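Local coordinates for putative phosphomannomutase (Thermus thermophilus, PDB 1TUO), which probably shifts a phosphate group between positions on a sugar, using magnesium, as a phosphohexose mutase, at residues A[69-72]-A[73-77]; A[234-237]-A[238-241]; A[317-320]-A[321-325]; A[368-371]-A[372-376]; A[421-424]-A[425-428]. One frame throughout, in Å; residues are numbered along the deposited sequence.

Overall arrangement
The five contacts are local and follow one another along the chain through the successive domains of a phosphohexose mutase. Contact 1 ends helix 61-75 in domain I, contact 2 runs off the end of helix 230-236 in domain II, contact 3 closes helix 315-322 in domain III, contact 4 lies on helix 366-377, near the junction of domain III and the C-terminal domain, and contact 5 is a hairpin of the C-terminal antiparallel sheet. None touches another. The centre of contact 1 lies about 52 Å from those of contacts 4 and 5, across the chain's centre, whereas contacts 2 and 4 approach to about 7 Å between nearest atoms. Each therefore shapes its own part of the fold locally.

Contact 1. Residues A[69-72]-A[73-77]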
loop_
_atom_site.group_PDB
_atom_site.type_symbol
_atom_site.label_atom_id
_atom_site.label_comp_id
_atom_site.label_asym_id
_atom_site.label_seq_id
_atom_site.Cartn_x
_atom_site.Cartn_y
_atom_site.Cartn_z
ATOM N N SER A 69 3.105 -23.548 1.291
ATOM C CA SER A 69 1.863 -24.192 0.870
ATOM C C SER A 69 1.897 -25.682 1.190
ATOM O O SER A 69 0.948 -26.234 1.756
ATOM C CB SER A 69 1.641 -23.978 -0.633
ATOM O OG SER A 69 1.494 -22.592 -0.931
ATOM N N GLY A 70 3.000 -26.329 0.834
ATOM C CA GLY A 70 3.128 -27.751 1.096
ATOM C C GLY A 70 3.079 -28.058 2.581
ATOM O O GLY A 70 2.419 -29.011 2.998
ATOM N N HIS A 71 3.776 -27.259 3.383
ATOM C CA HIS A 71 3.798 -27.473 4.825
ATOM C C HIS A 71 2.398 -27.360 5.438
ATOM O O HIS A 71 1.979 -28.222 6.227
ATOM C CB HIS A 71 4.749 -26.469 5.494
ATOM C CG HIS A 71 5.091 -26.812 6.913
ATOM N ND1 HIS A 71 6.391 -26.950 7.352
ATOM C CD2 HIS A 71 4.304 -27.040 7.990
ATOM C CE1 HIS A 71 6.390 -27.250 8.639
ATOM N NE2 HIS A 71 5.134 -27.310 9.052
ATOM N N LEU A 72 1.671 -26.303 5.081
ATOM C CA LEU A 72 0.331 -26.115 5.621
ATOM C C LEU A 72 -0.577 -27.261 5.183
ATOM O O LEU A 72 -1.372 -27.762 5.974
ATOM C CB LEU A 72 -0.243 -24.767 5.167
ATOM C CG LEU A 72 0.486 -23.537 5.720
ATOM C CD1 LEU A 72 -0.147 -22.268 5.143
ATOM C CD2 LEU A 72 0.414 -23.531 7.253
ATOM N N ALA A 73 -0.447 -27.680 3.928
ATOM C CA ALA A 73 -1.255 -28.777 3.401
ATOM C C ALA A 73 -0.952 -30.069 4.165
ATOM O O ALA A 73 -1.855 -30.863 4.448
ATOM C CB ALA A 73 -0.974 -28.963 1.905
ATOM N N GLY A 74 0.320 -30.273 4.493
ATOM C CA GLY A 74 0.716 -31.460 5.232
ATOM C C GLY A 74 0.182 -31.469 6.657
ATOM O O GLY A 74 0.108 -32.523 7.292
ATOM N N MET A 75 -0.188 -30.294 7.164
ATOM C CA MET A 75 -0.720 -30.188 8.519
ATOM C C MET A 75 -2.232 -30.389 8.561
ATOM O O MET A 75 -2.809 -30.503 9.636
ATOM C CB MET A 75 -0.376 -28.826 9.124
ATOM C CG MET A 75 1.099 -28.651 9.439
ATOM S SD MET A 75 1.441 -27.042 10.155
ATOM C CE MET A 75 0.700 -27.230 11.802
ATOM N N GLY A 76 -2.875 -30.415 7.395
ATOM C CA GLY A 76 -4.316 -30.618 7.366
ATOM C C GLY A 76 -5.143 -29.471 6.813
ATOM O O GLY A 76 -6.365 -29.587 6.682
ATOM N N LEU A 77 -4.500 -28.351 6.505
ATOM C CA LEU A 77 -5.222 -27.217 5.944
ATOM C C LEU A 77 -5.410 -27.445 4.453
ATOM O O LEU A 77 -4.581 -28.092 3.813
ATOM C CB LEU A 77 -4.437 -25.911 6.137
ATOM C CG LEU A 77 -4.277 -25.309 7.535
ATOM C CD1 LEU A 77 -5.649 -25.163 8.179
ATOM C CD2 LEU A 77 -3.384 -26.177 8.385
#
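S69 O receives the N-H of A73 at 3.0 Å, an ordinary helical bond, while S69 OG turns back to A65 O; a small hydroxyl residue suits this buried place beside V53 and V79 because the helix itself satisfies its polar atom. G70 continues the pattern, its O taking G74 N at 2.9 Å. H71 comes next, with CG anti to the backbone N (chi1 -166°), which carries the imidazole over to M75. The sulfur SD of M75 sits in the plane of the ring, at its edge, 3.6 Å from H71 CD2, a Met-aromatic contact. Both ring nitrogens are held by helix 29-45, ND1 by H33 and NE2 by E37, and this fixes the rotation of the ring. All this belongs to the beta-alpha-beta unit of strand 50-55, helix 61-75 and strand 78-82 in domain I. Shortening M75 to an alanine removes the sulfur and would probably open a gap beside H71 CD2 and against R41 and L147. L72 then closes the helix: its O accepts L77 N at 3.2 Å and M75 N at 3.0 Å, from opposite faces of the carbonyl plane. With G76 N bonded to A73 O, this is a Schellman motif, and G76 has the positive phi (117°) that favours glycine. L77 CD2 packs 3.5 Å from L72 O, and both leucines reach V51.

Contact 2. Residues A[234-237]-A[238-241]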
loop_
_atom_site.group_PDB
_atom_site.type_symbol
_atom_site.label_atom_id
_atom_site.label_comp_id
_atom_site.label_asym_id
_atom_site.label_seq_id
_atom_site.Cartn_x
_atom_site.Cartn_y
_atom_site.Cartn_z
ATOM N N ALA A 234 11.641 10.764 -16.521
ATOM C CA ALA A 234 12.189 11.133 -17.823
ATOM C C ALA A 234 11.167 10.932 -18.941
ATOM O O ALA A 234 10.956 11.820 -19.770
ATOM C CB ALA A 234 13.444 10.320 -18.109
ATOM N N VAL A 235 10.529 9.765 -18.960
ATOM C CA VAL A 235 9.532 9.454 -19.977
ATOM C C VAL A 235 8.378 10.459 -19.982
ATOM O O VAL A 235 7.898 10.854 -21.047
ATOM C CB VAL A 235 8.948 8.029 -19.772
ATOM C CG1 VAL A 235 7.876 7.748 -20.813
ATOM C CG2 VAL A 235 10.057 6.989 -19.863
ATOM N N LEU A 236 7.929 10.871 -18.797
ATOM C CA LEU A 236 6.822 11.820 -18.694
ATOM C C LEU A 236 7.222 13.276 -18.922
ATOM O O LEU A 236 6.358 14.141 -19.067
ATOM C CB LEU A 236 6.139 11.688 -17.327
ATOM C CG LEU A 236 5.045 10.624 -17.184
ATOM C CD1 LEU A 236 3.805 11.078 -17.940
ATOM C CD2 LEU A 236 5.530 9.285 -17.702
ATOM N N GLY A 237 8.524 13.539 -18.957
ATOM C CA GLY A 237 9.004 14.893 -19.167
ATOM C C GLY A 237 8.309 15.647 -20.290
ATOM O O GLY A 237 7.703 16.691 -20.041
ATOM N N PRO A 238 8.372 15.144 -21.535
ATOM C CA PRO A 238 7.750 15.779 -22.704
ATOM C C PRO A 238 6.274 15.454 -22.937
ATOM O O PRO A 238 5.703 15.836 -23.960
ATOM C CB PRO A 238 8.629 15.297 -23.849
ATOM C CG PRO A 238 8.932 13.884 -23.427
ATOM C CD PRO A 238 9.253 14.035 -21.951
ATOM N N GLU A 239 5.652 14.749 -21.997
ATOM C CA GLU A 239 4.244 14.404 -22.138
ATOM C C GLU A 239 3.341 15.593 -21.854
ATOM O O GLU A 239 3.794 16.633 -21.377
ATOM C CB GLU A 239 3.874 13.256 -21.195
ATOM C CG GLU A 239 3.984 11.884 -21.822
ATOM C CD GLU A 239 3.147 11.766 -23.080
ATOM O OE1 GLU A 239 2.002 12.270 -23.081
ATOM O OE2 GLU A 239 3.631 11.166 -24.062
ATOM N N THR A 240 2.058 15.429 -22.152
ATOM C CA THR A 240 1.075 16.479 -21.929
ATOM C C THR A 240 -0.209 15.900 -21.347
ATOM O O THR A 240 -0.560 14.749 -21.616
ATOM C CB THR A 240 0.729 17.205 -23.242
ATOM O OG1 THR A 240 0.196 16.265 -24.180
ATOM C CG2 THR A 240 1.975 17.857 -23.834
ATOM N N PRO A 241 -0.922 16.696 -20.535
ATOM C CA PRO A 241 -2.177 16.290 -19.899
ATOM C C PRO A 241 -3.185 15.805 -20.939
ATOM O O PRO A 241 -3.158 16.241 -22.090
ATOM C CB PRO A 241 -2.638 17.570 -19.206
ATOM C CG PRO A 241 -1.346 18.239 -18.854
ATOM C CD PRO A 241 -0.540 18.055 -20.114
#
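L236 and E239 form the close side of this turn: CD1 of the leucine lies 3.9 Å from CB of the glutamate, the two side chains crossing at a slant, while the E239 N-H bonds to L236 O at 3.1 Å. That donor stands above the carbonyl plane, 65° out of it, an off-plane approach that goes with the tight i to i+3 turn. Packing is also tight where the proline ring of P238 follows the helix. Lacking an N-H, P238 cannot continue the helical bonding; its CD instead rests against the carbonyl oxygens, 3.5 Å from A234 O and 3.6 Å from V235 O. G237 suits the place before it, since a side chain there would collide with that same CD. The buried L236 points into the protein, against Y181 of strand 180-183. On the looser side P238 is exposed, and the glutamate leads away from the helix. The chain of E239 bends at chi2 (-56°), which brings OE1 back to the N-H of T240 at 3.3 Å, met from above the carboxylate plane. OE2 bonds instead to the hydroxyl of Y181, so both carboxylate oxygens have partners and the group is held at two points. L236 to E239 make a type I beta turn, here leading from helix 230-236 toward strand 244-248 in the alpha/beta/alpha domain II of the mutase fold.

Contact 3. Residues A[317-320]-A[321-325]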
loop_
_atom_site.group_PDB
_atom_site.type_symbol
_atom_site.label_atom_id
_atom_site.label_comp_id
_atom_site.label_asym_id
_atom_site.label_seq_id
_atom_site.Cartn_x
_atom_site.Cartn_y
_atom_site.Cartn_z
ATOM N N TRP A 317 -4.790 -0.350 12.046
ATOM C CA TRP A 317 -5.710 0.623 12.633
ATOM C C TRP A 317 -6.786 1.060 11.644
ATOM O O TRP A 317 -7.921 1.324 12.032
ATOM C CB TRP A 317 -4.966 1.873 13.120
ATOM C CG TRP A 317 -3.965 1.645 14.214
ATOM C CD1 TRP A 317 -2.648 1.294 14.068
ATOM C CD2 TRP A 317 -4.183 1.801 15.623
ATOM N NE1 TRP A 317 -2.035 1.230 15.299
ATOM C CE2 TRP A 317 -2.955 1.535 16.270
ATOM C CE3 TRP A 317 -5.300 2.140 16.402
ATOM C CZ2 TRP A 317 -2.809 1.599 17.661
ATOM C CZ3 TRP A 317 -5.155 2.204 17.786
ATOM C CH2 TRP A 317 -3.918 1.934 18.400
ATOM N N ILE A 318 -6.422 1.156 10.369
ATOM C CA ILE A 318 -7.371 1.564 9.341
ATOM C C ILE A 318 -8.345 0.424 9.052
ATOM O O ILE A 318 -9.540 0.646 8.869
ATOM C CB ILE A 318 -6.628 1.982 8.041
ATOM C CG1 ILE A 318 -5.785 3.232 8.322
ATOM C CG2 ILE A 318 -7.624 2.258 6.920
ATOM C CD1 ILE A 318 -4.905 3.669 7.165
ATOM N N LYS A 319 -7.831 -0.803 9.017
ATOM C CA LYS A 319 -8.678 -1.961 8.765
ATOM C C LYS A 319 -9.746 -2.092 9.852
ATOM O O LYS A 319 -10.914 -2.333 9.551
ATOM C CB LYS A 319 -7.826 -3.237 8.707
ATOM C CG LYS A 319 -8.632 -4.534 8.659
ATOM C CD LYS A 319 -7.758 -5.682 8.155
ATOM C CE LYS A 319 -8.417 -7.037 8.399
ATOM N NZ LYS A 319 -8.352 -7.421 9.842
ATOM N N GLU A 320 -9.352 -1.918 11.110
ATOM C CA GLU A 320 -10.315 -2.019 12.207
ATOM C C GLU A 320 -11.480 -1.064 11.966
ATOM O O GLU A 320 -12.645 -1.440 12.114
ATOM C CB GLU A 320 -9.660 -1.687 13.555
ATOM C CG GLU A 320 -10.621 -1.831 14.742
ATOM C CD GLU A 320 -9.949 -1.604 16.090
ATOM O OE1 GLU A 320 -9.755 -0.431 16.483
ATOM O OE2 GLU A 320 -9.611 -2.607 16.752
ATOM N N GLU A 321 -11.168 0.169 11.581
ATOM C CA GLU A 321 -12.213 1.156 11.336
ATOM C C GLU A 321 -13.065 0.829 10.112
ATOM O O GLU A 321 -14.273 1.058 10.116
ATOM C CB GLU A 321 -11.598 2.556 11.222
ATOM C CG GLU A 321 -10.958 3.016 12.530
ATOM C CD GLU A 321 -11.864 2.763 13.735
ATOM O OE1 GLU A 321 -11.485 1.967 14.622
ATOM O OE2 GLU A 321 -12.966 3.354 13.785
ATOM N N PHE A 322 -12.442 0.295 9.066
ATOM C CA PHE A 322 -13.179 -0.077 7.860
ATOM C C PHE A 322 -14.264 -1.097 8.205
ATOM O O PHE A 322 -15.405 -0.994 7.747
ATOM C CB PHE A 322 -12.233 -0.707 6.837
ATOM C CG PHE A 322 -11.602 0.274 5.889
ATOM C CD1 PHE A 322 -11.410 1.604 6.249
ATOM C CD2 PHE A 322 -11.148 -0.157 4.642
ATOM C CE1 PHE A 322 -10.775 2.493 5.386
ATOM C CE2 PHE A 322 -10.509 0.724 3.768
ATOM C CZ PHE A 322 -10.321 2.053 4.142
ATOM N N LEU A 323 -13.894 -2.084 9.013
ATOM C CA LEU A 323 -14.825 -3.137 9.398
ATOM C C LEU A 323 -16.030 -2.595 10.170
ATOM O O LEU A 323 -17.033 -3.292 10.329
ATOM C CB LEU A 323 -14.085 -4.218 10.196
ATOM C CG LEU A 323 -12.971 -4.922 9.400
ATOM C CD1 LEU A 323 -12.264 -5.948 10.273
ATOM C CD2 LEU A 323 -13.565 -5.598 8.170
ATOM N N LYS A 324 -15.934 -1.348 10.632
ATOM C CA LYS A 324 -17.036 -0.709 11.351
ATOM C C LYS A 324 -18.146 -0.444 10.331
ATOM O O LYS A 324 -19.326 -0.380 10.679
ATOM C CB LYS A 324 -16.567 0.609 11.992
ATOM C CG LYS A 324 -17.551 1.217 12.996
ATOM C CD LYS A 324 -16.998 2.484 13.678
ATOM C CE LYS A 324 -15.730 2.202 14.493
ATOM N NZ LYS A 324 -15.194 3.412 15.214
ATOM N N GLY A 325 -17.751 -0.281 9.071
ATOM C CA GLY A 325 -18.707 -0.067 7.995
ATOM C C GLY A 325 -19.219 1.338 7.731
ATOM O O GLY A 325 -20.216 1.508 7.022
#
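The phenyl ring of F322 lies beside I318, both side chains pointing the same way, with CE1 only 3.5 Å from I318 CG2; I318 O meets the ring obliquely. CG2 of the branched isoleucine lies anti to its backbone N, and this turns the methyl to the ring. The indole of W317 packs elsewhere, on P312 and T311. Two carboxylates also come together: E320 and E321 run side by side with planes 80° apart, their OE1 atoms separated by 3.5 Å, a like-charge approach that would tend to disfavour full ionisation of both. The strain is probably eased by K324, whose NZ bonds at 2.6 Å to the syn lone pair of E321 OE2, and by R286, which pairs with the same oxygen. Behind them F322 N bonds to I318 O at 2.9 Å in the carbonyl plane. L323 N reaches K319 O at 3.0 Å, nearly along the C=O axis. G325 ends the type I turn from F322 with a positive phi that suits glycine. Helix 315-322 packs through I318 on T311 and V288, from strands 308-311 and 286-290, while K319 forms a salt bridge with D122 of strand 115-122 in domain I.

Contact 4. Residues A[368-371]-A[372-376]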
loop_
_atom_site.group_PDB
_atom_site.type_symbol
_atom_site.label_atom_id
_atom_site.label_comp_id
_atom_site.label_asym_id
_atom_site.label_seq_id
_atom_site.Cartn_x
_atom_site.Cartn_y
_atom_site.Cartn_z
ATOM N N GLU A 368 -4.603 19.573 -11.799
ATOM C CA GLU A 368 -5.721 20.501 -11.696
ATOM C C GLU A 368 -6.706 20.067 -10.616
ATOM O O GLU A 368 -7.303 20.908 -9.939
ATOM C CB GLU A 368 -6.432 20.639 -13.045
ATOM C CG GLU A 368 -5.569 21.310 -14.106
ATOM C CD GLU A 368 -5.012 22.652 -13.638
ATOM O OE1 GLU A 368 -5.812 23.575 -13.367
ATOM O OE2 GLU A 368 -3.772 22.781 -13.536
ATOM N N GLN A 369 -6.878 18.762 -10.441
ATOM C CA GLN A 369 -7.785 18.292 -9.405
ATOM C C GLN A 369 -7.226 18.664 -8.039
ATOM O O GLN A 369 -7.966 19.068 -7.145
ATOM C CB GLN A 369 -7.983 16.774 -9.482
ATOM C CG GLN A 369 -8.823 16.310 -10.663
ATOM C CD GLN A 369 -9.100 14.815 -10.616
ATOM O OE1 GLN A 369 -9.681 14.317 -9.658
ATOM N NE2 GLN A 369 -8.677 14.096 -11.653
ATOM N N PHE A 370 -5.911 18.539 -7.874
ATOM C CA PHE A 370 -5.330 18.878 -6.590
ATOM C C PHE A 370 -5.408 20.382 -6.332
ATOM O O PHE A 370 -5.559 20.803 -5.189
ATOM C CB PHE A 370 -3.880 18.406 -6.491
ATOM C CG PHE A 370 -3.299 18.597 -5.123
ATOM C CD1 PHE A 370 -3.821 17.903 -4.035
ATOM C CD2 PHE A 370 -2.295 19.532 -4.905
ATOM C CE1 PHE A 370 -3.356 18.140 -2.748
ATOM C CE2 PHE A 370 -1.820 19.780 -3.625
ATOM C CZ PHE A 370 -2.350 19.087 -2.543
ATOM N N LYS A 371 -5.317 21.186 -7.391
ATOM C CA LYS A 371 -5.409 22.641 -7.249
ATOM C C LYS A 371 -6.789 22.968 -6.683
ATOM O O LYS A 371 -6.953 23.925 -5.927
ATOM C CB LYS A 371 -5.242 23.326 -8.608
ATOM C CG LYS A 371 -3.885 23.117 -9.260
ATOM C CD LYS A 371 -2.772 23.805 -8.494
ATOM C CE LYS A 371 -1.429 23.597 -9.188
ATOM N NZ LYS A 371 -0.312 24.303 -8.492
ATOM N N GLU A 372 -7.775 22.158 -7.059
ATOM C CA GLU A 372 -9.143 22.326 -6.586
ATOM C C GLU A 372 -9.192 21.926 -5.112
ATOM O O GLU A 372 -9.947 22.498 -4.322
ATOM C CB GLU A 372 -10.094 21.456 -7.419
ATOM C CG GLU A 372 -11.543 21.412 -6.943
ATOM C CD GLU A 372 -12.328 22.693 -7.213
ATOM O OE1 GLU A 372 -11.962 23.462 -8.131
ATOM O OE2 GLU A 372 -13.335 22.914 -6.510
ATOM N N VAL A 373 -8.388 20.938 -4.735
ATOM C CA VAL A 373 -8.336 20.529 -3.340
ATOM C C VAL A 373 -7.781 21.709 -2.547
ATOM O O VAL A 373 -8.295 22.054 -1.486
ATOM C CB VAL A 373 -7.405 19.310 -3.130
ATOM C CG1 VAL A 373 -7.148 19.092 -1.645
ATOM C CG2 VAL A 373 -8.039 18.063 -3.738
ATOM N N GLU A 374 -6.726 22.325 -3.067
ATOM C CA GLU A 374 -6.125 23.461 -2.379
ATOM C C GLU A 374 -7.095 24.637 -2.278
ATOM O O GLU A 374 -7.119 25.343 -1.272
ATOM C CB GLU A 374 -4.825 23.873 -3.080
ATOM C CG GLU A 374 -3.646 22.979 -2.684
ATOM C CD GLU A 374 -2.377 23.245 -3.473
ATOM O OE1 GLU A 374 -1.283 23.121 -2.880
ATOM O OE2 GLU A 374 -2.464 23.555 -4.681
ATOM N N ALA A 375 -7.909 24.828 -3.310
ATOM C CA ALA A 375 -8.883 25.920 -3.305
ATOM C C ALA A 375 -9.969 25.671 -2.259
ATOM O O ALA A 375 -10.321 26.565 -1.489
ATOM C CB ALA A 375 -9.517 26.066 -4.691
ATOM N N LEU A 376 -10.504 24.456 -2.240
ATOM C CA LEU A 376 -11.555 24.103 -1.293
ATOM C C LEU A 376 -11.088 24.071 0.164
ATOM O O LEU A 376 -11.885 24.292 1.075
ATOM C CB LEU A 376 -12.161 22.745 -1.670
ATOM C CG LEU A 376 -12.871 22.680 -3.025
ATOM C CD1 LEU A 376 -13.310 21.242 -3.314
ATOM C CD2 LEU A 376 -14.083 23.624 -3.018
#
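Regular helical bonds join each residue from E368 to K371 with the one four places on, and E374 N to F370 O, at 2.9 Å with an N-H...O angle of 158°, is straighter than the other three. Among the side chains F370 does most of the meeting. Its CG stands anti to the backbone N (chi1 -173°), carrying the ring along the helix toward V373 and E374. The F370 CD1 atom comes 4.0 Å from V373 CB, and across the ring the CE2 corner comes 3.5 Å from E374 OE1, both approaches oblique, with the ring and carboxylate planes 42° apart. That oxygen is not spent on the ring alone, since it also accepts the backbone N-H of H381. The remaining oxygen faces K371, whose aliphatic CD lies 3.8 Å from E374 OE2. The ammonium NZ stays 4.4 Å from OE2, beyond a salt bridge, so the attraction is likely to be modest. Lysine suits this exposed position because its methylenes can lie alongside the glutamate while its charge reaches solvent. The valine is buried with the phenylalanine, and both touch L296 of helix 296-304. Q369, also buried, bonds through NE2 to K364 O and S358 OG. Such a division, with Q369, F370 and V373 inward and E368, K371 and A375 outward, is that of an amphipathic helix, here packed against the helices of domain III.

Contact 5. Residues A[421-424]-A[425-428]; sequences WLYE and EAWV
Backbone hydrogen bonds tie W421 to V428: the N-H of W421 reaches V428 O at 2.7 Å, and V428 N returns to W421 O at 3.1 Å, almost straight at 170°. These make an antiparallel hydrogen-bonded pair, and L422 with W427 is the non-hydrogen-bonded pair next to it. Nearer the turn Y423 N meets A426 O in a bent, weak bond. A further, softer link is the CA-H of W427 directed at W421 O.

Apolar contacts gather on the face that bears Y423, A426 and V428. CB of Y423 lies 3.9 Å from A426 CB, and the tyrosine ring leans over the neighbouring strand, with CE2 3.8 Å from V428 CG2. A426 O sits in the ring plane at its edge, 3.6 Å from CD2. Alanine fits here because so small a residue leaves room for the ring, and the beta-branched valine suits an extended strand. Replacing Y423 by a glycine takes away both CB and ring, and would probably leave A426 and V428 without cover on this side.

Two acidic residues occupy the turn. The carboxylates of E424 and E425, planes 82° apart, stay separate; E424 OE2 forms a salt bridge with K411. E425 has a positive phi of 72°, less common for a residue with a side chain, which goes with the tight turn.

This beta hairpin lies in the middle of the C-terminal antiparallel sheet: strand 419-423 is flanked by 410-414, and strand 426-431 by 440-445, where V428 meets I441 and V443.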
loop_
_atom_site.group_PDB
_atom_site.type_symbol
_atom_site.label_atom_id
_atom_site.label_comp_id
_atom_site.label_asym_id
_atom_site.label_seq_id
_atom_site.Cartn_x
_atom_site.Cartn_y
_atom_site.Cartn_z
ATOM N N TRP A 421 5.048 18.420 16.517
ATOM C CA TRP A 421 5.003 19.818 16.918
ATOM C C TRP A 421 4.074 20.529 15.950
ATOM O O TRP A 421 4.260 20.472 14.731
ATOM C CB TRP A 421 6.396 20.455 16.883
ATOM C CG TRP A 421 7.278 20.023 18.020
ATOM C CD1 TRP A 421 6.873 19.507 19.219
ATOM C CD2 TRP A 421 8.707 20.110 18.084
ATOM N NE1 TRP A 421 7.960 19.269 20.025
ATOM C CE2 TRP A 421 9.098 19.630 19.353
ATOM C CE3 TRP A 421 9.696 20.548 17.192
ATOM C CZ2 TRP A 421 10.438 19.574 19.755
ATOM C CZ3 TRP A 421 11.031 20.492 17.592
ATOM C CH2 TRP A 421 11.386 20.008 18.863
ATOM N N LEU A 422 3.066 21.193 16.495
ATOM C CA LEU A 422 2.090 21.887 15.674
ATOM C C LEU A 422 2.425 23.359 15.516
ATOM O O LEU A 422 2.843 24.013 16.469
ATOM C CB LEU A 422 0.700 21.745 16.294
ATOM C CG LEU A 422 0.272 20.327 16.683
ATOM C CD1 LEU A 422 -1.113 20.380 17.317
ATOM C CD2 LEU A 422 0.275 19.422 15.460
ATOM N N TYR A 423 2.237 23.868 14.305
ATOM C CA TYR A 423 2.492 25.267 13.999
ATOM C C TYR A 423 1.332 25.760 13.159
ATOM O O TYR A 423 0.499 24.973 12.713
ATOM C CB TYR A 423 3.779 25.421 13.183
ATOM C CG TYR A 423 5.024 24.936 13.876
ATOM C CD1 TYR A 423 5.678 25.733 14.816
ATOM C CD2 TYR A 423 5.549 23.676 13.600
ATOM C CE1 TYR A 423 6.823 25.285 15.457
ATOM C CE2 TYR A 423 6.691 23.220 14.236
ATOM C CZ TYR A 423 7.324 24.032 15.164
ATOM O OH TYR A 423 8.465 23.584 15.781
ATOM N N GLU A 424 1.271 27.069 12.953
ATOM C CA GLU A 424 0.231 27.633 12.119
ATOM C C GLU A 424 0.719 27.374 10.696
ATOM O O GLU A 424 1.785 27.853 10.304
ATOM C CB GLU A 424 0.105 29.139 12.366
ATOM C CG GLU A 424 -0.963 29.827 11.531
ATOM C CD GLU A 424 -2.375 29.424 11.926
ATOM O OE1 GLU A 424 -3.330 29.889 11.270
ATOM O OE2 GLU A 424 -2.529 28.647 12.893
ATOM N N GLU A 425 -0.040 26.586 9.941
ATOM C CA GLU A 425 0.314 26.273 8.558
ATOM C C GLU A 425 1.510 25.325 8.382
ATOM O O GLU A 425 1.986 25.132 7.264
ATOM C CB GLU A 425 0.570 27.571 7.785
ATOM C CG GLU A 425 -0.613 28.531 7.779
ATOM C CD GLU A 425 -0.299 29.843 7.082
ATOM O OE1 GLU A 425 0.128 29.806 5.908
ATOM O OE2 GLU A 425 -0.480 30.909 7.707
ATOM N N ALA A 426 1.993 24.734 9.472
ATOM C CA ALA A 426 3.116 23.801 9.388
ATOM C C ALA A 426 3.106 22.772 10.521
ATOM O O ALA A 426 2.649 23.053 11.628
ATOM C CB ALA A 426 4.435 24.563 9.386
ATOM N N TRP A 427 3.612 21.577 10.227
ATOM C CA TRP A 427 3.681 20.502 11.207
ATOM C C TRP A 427 4.983 19.725 11.044
ATOM O O TRP A 427 5.436 19.467 9.925
ATOM C CB TRP A 427 2.461 19.564 11.060
ATOM C CG TRP A 427 2.783 18.092 10.837
ATOM C CD1 TRP A 427 3.648 17.315 11.561
ATOM C CD2 TRP A 427 2.243 17.236 9.820
ATOM N NE1 TRP A 427 3.686 16.041 11.054
ATOM C CE2 TRP A 427 2.832 15.961 9.986
ATOM C CE3 TRP A 427 1.318 17.421 8.782
ATOM C CZ2 TRP A 427 2.530 14.880 9.155
ATOM C CZ3 TRP A 427 1.018 16.343 7.956
ATOM C CH2 TRP A 427 1.624 15.090 8.149
ATOM N N VAL A 428 5.579 19.357 12.172
ATOM C CA VAL A 428 6.819 18.593 12.183
ATOM C C VAL A 428 6.638 17.387 13.093
ATOM O O VAL A 428 6.366 17.537 14.286
ATOM C CB VAL A 428 7.994 19.435 12.706
ATOM C CG1 VAL A 428 9.269 18.613 12.675
ATOM C CG2 VAL A 428 8.143 20.694 11.862
#